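Local coordinates for pseudopodium-enriched atypical kinase 1 (Homo sapiens, PDB 6BHC), which is classed as a pseudokinase, a dimeric protein with a kinase fold and an unusual catalytic cleft that probably serves mainly as a scaffold in signalling, at residues A[64-76]-A[148-160]. The protein carries 1 engineered substitution. Sequence-based numbering, arbitrary orientation.
Sequences PCCEAGDAVYYTA and VITREVPCLTVAD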
loop_
_atom_site.group_PDB
_atom_site.type_symbol
_atom_site.label_atom_id
_atom_site.label_comp_id
_atom_site.label_asym_id
_atom_site.label_seq_id
_atom_site.Cartn_x
_atom_site.Cartn_y
_atom_site.Cartn_z
ATOM N N PRO A 64 6.786 31.086 26.193
ATOM C CA PRO A 64 7.406 29.785 25.924
ATOM C C PRO A 64 6.436 28.841 25.231
ATOM O O PRO A 64 5.227 28.869 25.472
ATOM C CB PRO A 64 7.778 29.272 27.321
ATOM C CG PRO A 64 7.838 30.498 28.178
ATOM C CD PRO A 64 6.794 31.420 27.627
ATOM N N CYS A 65 6.982 28.003 24.352
ATOM C CA CYS A 65 6.189 26.961 23.716
ATOM C C CYS A 65 6.118 25.691 24.552
ATOM O O CYS A 65 5.232 24.861 24.317
ATOM C CB CYS A 65 6.750 26.632 22.327
ATOM S SG CYS A 65 8.392 25.866 22.319
ATOM N N CYS A 66 7.018 25.529 25.521
ATOM C CA CYS A 66 7.012 24.375 26.408
ATOM C C CYS A 66 7.893 24.678 27.611
ATOM O O CYS A 66 8.924 25.342 27.479
ATOM C CB CYS A 66 7.507 23.112 25.694
ATOM S SG CYS A 66 7.529 21.633 26.733
ATOM N N GLU A 67 7.478 24.189 28.778
ATOM C CA GLU A 67 8.219 24.367 30.027
ATOM C C GLU A 67 8.464 22.989 30.632
ATOM O O GLU A 67 7.580 22.424 31.283
ATOM C CB GLU A 67 7.460 25.271 30.993
ATOM C CG GLU A 67 7.454 26.736 30.596
ATOM C CD GLU A 67 6.520 27.567 31.452
ATOM O OE1 GLU A 67 5.295 27.522 31.213
ATOM O OE2 GLU A 67 7.009 28.255 32.372
ATOM N N ALA A 68 9.662 22.451 30.420
ATOM C CA ALA A 68 10.004 21.122 30.895
ATOM C C ALA A 68 10.659 21.201 32.273
ATOM O O ALA A 68 10.861 22.277 32.840
ATOM C CB ALA A 68 10.914 20.417 29.891
ATOM N N GLY A 69 11.000 20.035 32.820
ATOM C CA GLY A 69 11.614 19.963 34.134
ATOM C C GLY A 69 13.045 20.454 34.195
ATOM O O GLY A 69 13.547 20.698 35.298
ATOM N N ASP A 70 13.709 20.609 33.052
ATOM C CA ASP A 70 15.103 21.023 33.026
ATOM C C ASP A 70 15.360 22.312 32.261
ATOM O O ASP A 70 16.475 22.841 32.339
ATOM C CB ASP A 70 15.982 19.916 32.423
ATOM C CG ASP A 70 15.616 19.599 30.982
ATOM O OD1 ASP A 70 14.476 19.908 30.577
ATOM O OD2 ASP A 70 16.468 19.040 30.256
ATOM N N ALA A 71 14.379 22.835 31.530
ATOM C CA ALA A 71 14.636 23.972 30.659
ATOM C C ALA A 71 13.319 24.598 30.229
ATOM O O ALA A 71 12.235 24.077 30.501
ATOM C CB ALA A 71 15.454 23.555 29.435
ATOM N N VAL A 72 13.438 25.733 29.546
ATOM C CA VAL A 72 12.321 26.398 28.893
ATOM C C VAL A 72 12.596 26.402 27.395
ATOM O O VAL A 72 13.751 26.458 26.960
ATOM C CB VAL A 72 12.109 27.830 29.442
ATOM C CG1 VAL A 72 13.269 28.741 29.057
ATOM C CG2 VAL A 72 10.786 28.401 28.974
ATOM N N TYR A 73 11.530 26.313 26.603
ATOM C CA TYR A 73 11.638 26.173 25.158
ATOM C C TYR A 73 10.999 27.358 24.451
ATOM O O TYR A 73 9.934 27.836 24.856
ATOM C CB TYR A 73 10.975 24.883 24.671
ATOM C CG TYR A 73 11.742 23.627 25.000
ATOM C CD1 TYR A 73 12.721 23.143 24.141
ATOM C CD2 TYR A 73 11.481 22.915 26.164
ATOM C CE1 TYR A 73 13.419 21.988 24.433
ATOM C CE2 TYR A 73 12.174 21.760 26.465
ATOM C CZ TYR A 73 13.142 21.302 25.598
ATOM O OH TYR A 73 13.835 20.153 25.894
ATOM N N TYR A 74 11.646 27.813 23.380
ATOM C CA TYR A 74 11.126 28.883 22.541
ATOM C C TYR A 74 11.326 28.510 21.081
ATOM O O TYR A 74 12.428 28.116 20.687
ATOM C CB TYR A 74 11.824 30.217 22.834
ATOM C CG TYR A 74 11.492 30.824 24.176
ATOM C CD1 TYR A 74 12.234 30.507 25.306
ATOM C CD2 TYR A 74 10.448 31.729 24.311
ATOM C CE1 TYR A 74 11.938 31.065 26.536
ATOM C CE2 TYR A 74 10.144 32.294 25.534
ATOM C CZ TYR A 74 10.891 31.958 26.643
ATOM O OH TYR A 74 10.593 32.516 27.864
ATOM N N THR A 75 10.267 28.630 20.287
ATOM C CA THR A 75 10.404 28.476 18.847
ATOM C C THR A 75 11.204 29.643 18.282
ATOM O O THR A 75 11.016 30.794 18.682
ATOM C CB THR A 75 9.031 28.405 18.179
ATOM O OG1 THR A 75 8.323 29.628 18.411
ATOM C CG2 THR A 75 8.226 27.250 18.748
ATOM N N ALA A 76 12.108 29.342 17.354
ATOM C CA ALA A 76 13.018 30.351 16.837
ATOM C C ALA A 76 13.250 30.138 15.349
ATOM O O ALA A 76 13.100 29.032 14.823
ATOM C CB ALA A 76 14.358 30.336 17.581
ATOM N N VAL A 148 20.610 25.148 24.243
ATOM C CA VAL A 148 20.636 23.975 23.380
ATOM C C VAL A 148 19.630 24.183 22.257
ATOM O O VAL A 148 18.544 24.729 22.478
ATOM C CB VAL A 148 20.327 22.687 24.172
ATOM C CG1 VAL A 148 20.463 21.459 23.285
ATOM C CG2 VAL A 148 21.241 22.580 25.385
ATOM N N ILE A 149 19.998 23.759 21.051
ATOM C CA ILE A 149 19.150 23.883 19.870
ATOM C C ILE A 149 18.689 22.490 19.465
ATOM O O ILE A 149 19.492 21.549 19.431
ATOM C CB ILE A 149 19.891 24.575 18.713
ATOM C CG1 ILE A 149 20.530 25.880 19.195
ATOM C CG2 ILE A 149 18.944 24.848 17.555
ATOM C CD1 ILE A 149 19.538 26.863 19.777
ATOM N N THR A 150 17.399 22.358 19.162
ATOM C CA THR A 150 16.829 21.093 18.723
ATOM C C THR A 150 15.883 21.341 17.558
ATOM O O THR A 150 15.275 22.410 17.449
ATOM C CB THR A 150 16.086 20.371 19.862
ATOM O OG1 THR A 150 15.472 19.180 19.355
ATOM C CG2 THR A 150 15.019 21.272 20.467
ATOM N N ARG A 151 15.769 20.342 16.681
ATOM C CA ARG A 151 14.896 20.443 15.518
ATOM C C ARG A 151 13.490 19.919 15.775
ATOM O O ARG A 151 12.577 20.235 15.005
ATOM C CB ARG A 151 15.507 19.695 14.328
ATOM C CG ARG A 151 16.794 20.314 13.799
ATOM C CD ARG A 151 17.245 19.654 12.503
ATOM N NE ARG A 151 18.343 20.386 11.874
ATOM C CZ ARG A 151 19.629 20.080 12.017
ATOM N NH1 ARG A 151 20.556 20.806 11.407
ATOM N NH2 ARG A 151 19.988 19.047 12.767
ATOM N N GLU A 152 13.294 19.129 16.830
ATOM C CA GLU A 152 11.969 18.634 17.203
ATOM C C GLU A 152 11.387 19.602 18.225
ATOM O O GLU A 152 11.772 19.594 19.397
ATOM C CB GLU A 152 12.050 17.215 17.757
ATOM C CG GLU A 152 12.477 16.160 16.741
ATOM C CD GLU A 152 13.970 16.173 16.465
ATOM O OE1 GLU A 152 14.736 16.628 17.341
ATOM O OE2 GLU A 152 14.377 15.731 15.369
ATOM N N VAL A 153 10.455 20.439 17.781
ATOM C CA VAL A 153 9.901 21.502 18.616
ATOM C C VAL A 153 8.860 20.928 19.569
ATOM O O VAL A 153 7.853 20.362 19.119
ATOM C CB VAL A 153 9.293 22.620 17.756
ATOM C CG1 VAL A 153 8.601 23.644 18.640
ATOM C CG2 VAL A 153 10.370 23.280 16.912
ATOM N N PRO A 154 9.052 21.049 20.881
ATOM C CA PRO A 154 8.028 20.583 21.820
ATOM C C PRO A 154 6.900 21.592 21.965
ATOM O O PRO A 154 7.123 22.801 22.060
ATOM C CB PRO A 154 8.803 20.425 23.134
ATOM C CG PRO A 154 9.886 21.437 23.033
ATOM C CD PRO A 154 10.266 21.516 21.573
ATOM N N CYS A 155 5.672 21.074 21.976
ATOM C CA CYS A 155 4.486 21.899 22.159
ATOM C C CYS A 155 3.968 21.879 23.589
ATOM O O CYS A 155 3.305 22.835 24.003
ATOM C CB CYS A 155 3.371 21.439 21.213
ATOM S SG CYS A 155 3.887 21.296 19.490
ATOM N N LEU A 156 4.265 20.822 24.339
ATOM C CA LEU A 156 3.845 20.665 25.726
ATOM C C LEU A 156 4.525 19.417 26.274
ATOM O O LEU A 156 5.168 18.665 25.537
ATOM C CB LEU A 156 2.321 20.560 25.858
ATOM C CG LEU A 156 1.639 19.274 25.382
ATOM C CD1 LEU A 156 0.264 19.144 26.017
ATOM C CD2 LEU A 156 1.526 19.225 23.864
ATOM N N THR A 157 4.384 19.211 27.578
ATOM C CA THR A 157 4.857 17.998 28.227
ATOM C C THR A 157 3.687 17.064 28.503
ATOM O O THR A 157 2.518 17.437 28.381
ATOM C CB THR A 157 5.585 18.318 29.535
ATOM O OG1 THR A 157 4.692 19.005 30.420
ATOM C CG2 THR A 157 6.810 19.180 29.279
ATOM N N VAL A 158 4.015 15.830 28.885
ATOM C CA VAL A 158 2.961 14.909 29.291
ATOM C C VAL A 158 2.283 15.408 30.562
ATOM O O VAL A 158 1.067 15.250 30.727
ATOM C CB VAL A 158 3.523 13.484 29.452
ATOM C CG1 VAL A 158 2.446 12.541 29.968
ATOM C CG2 VAL A 158 4.064 12.982 28.125
ATOM N N ALA A 159 3.042 16.039 31.465
ATOM C CA ALA A 159 2.436 16.643 32.647
ATOM C C ALA A 159 1.380 17.673 32.262
ATOM O O ALA A 159 0.302 17.719 32.864
ATOM C CB ALA A 159 3.511 17.280 33.527
ATOM N N ASP A 160 1.669 18.502 31.255
ATOM C CA ASP A 160 0.677 19.467 30.788
ATOM C C ASP A 160 -0.519 18.762 30.164
ATOM O O ASP A 160 -1.668 19.175 30.363
ATOM C CB ASP A 160 1.307 20.429 29.780
ATOM C CG ASP A 160 2.477 21.201 30.355
ATOM O OD1 ASP A 160 2.437 21.554 31.554
ATOM O OD2 ASP A 160 3.441 21.456 29.602
HETATM O O HOH W 1 4.859 23.679 29.024
#
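Pro154 lays its CG over one face of the Tyr73 ring, 3.6 Å from the centroid and 17° off the ring normal, a CH-pi contact displaced toward the CG–CD1 side of the ring. The same proline continues the apolar surface at its CB, 3.9 Å from Cys66 CB. With its thiol anti to the backbone N (chi1 180°), Cys66 sends SG on to the methyl of Thr157, 3.6 Å from CG2. At the other end, Thr75 CG2 meets Val153 CG1 at 3.6 Å, the two side chains crossing at about a right angle.

In the second shell, Tyr73 OH is hydrogen-bonded to Gln118 NE2. Thr157 is the N-cap of the helix starting at Val158 and forms a capping box with Asp160: Asp160 N donates to Thr157 OG1 (3.2 Å), and Thr157 N to Asp160 OD2 (3.2 Å, 166°). Asp160 OD2 also accepts a hydrogen bond from a water at 2.7 Å, and that water accepts one from Glu67 N.

The contact thus sets the hairpin of strands 66-67 and 71-78, whose turn corresponds to the glycine-rich loop of kinases, against the hinge connection that follows strand 143-150. The joint rests largely on apolar packing, with a water bridging Glu67 N and Asp160 OD2.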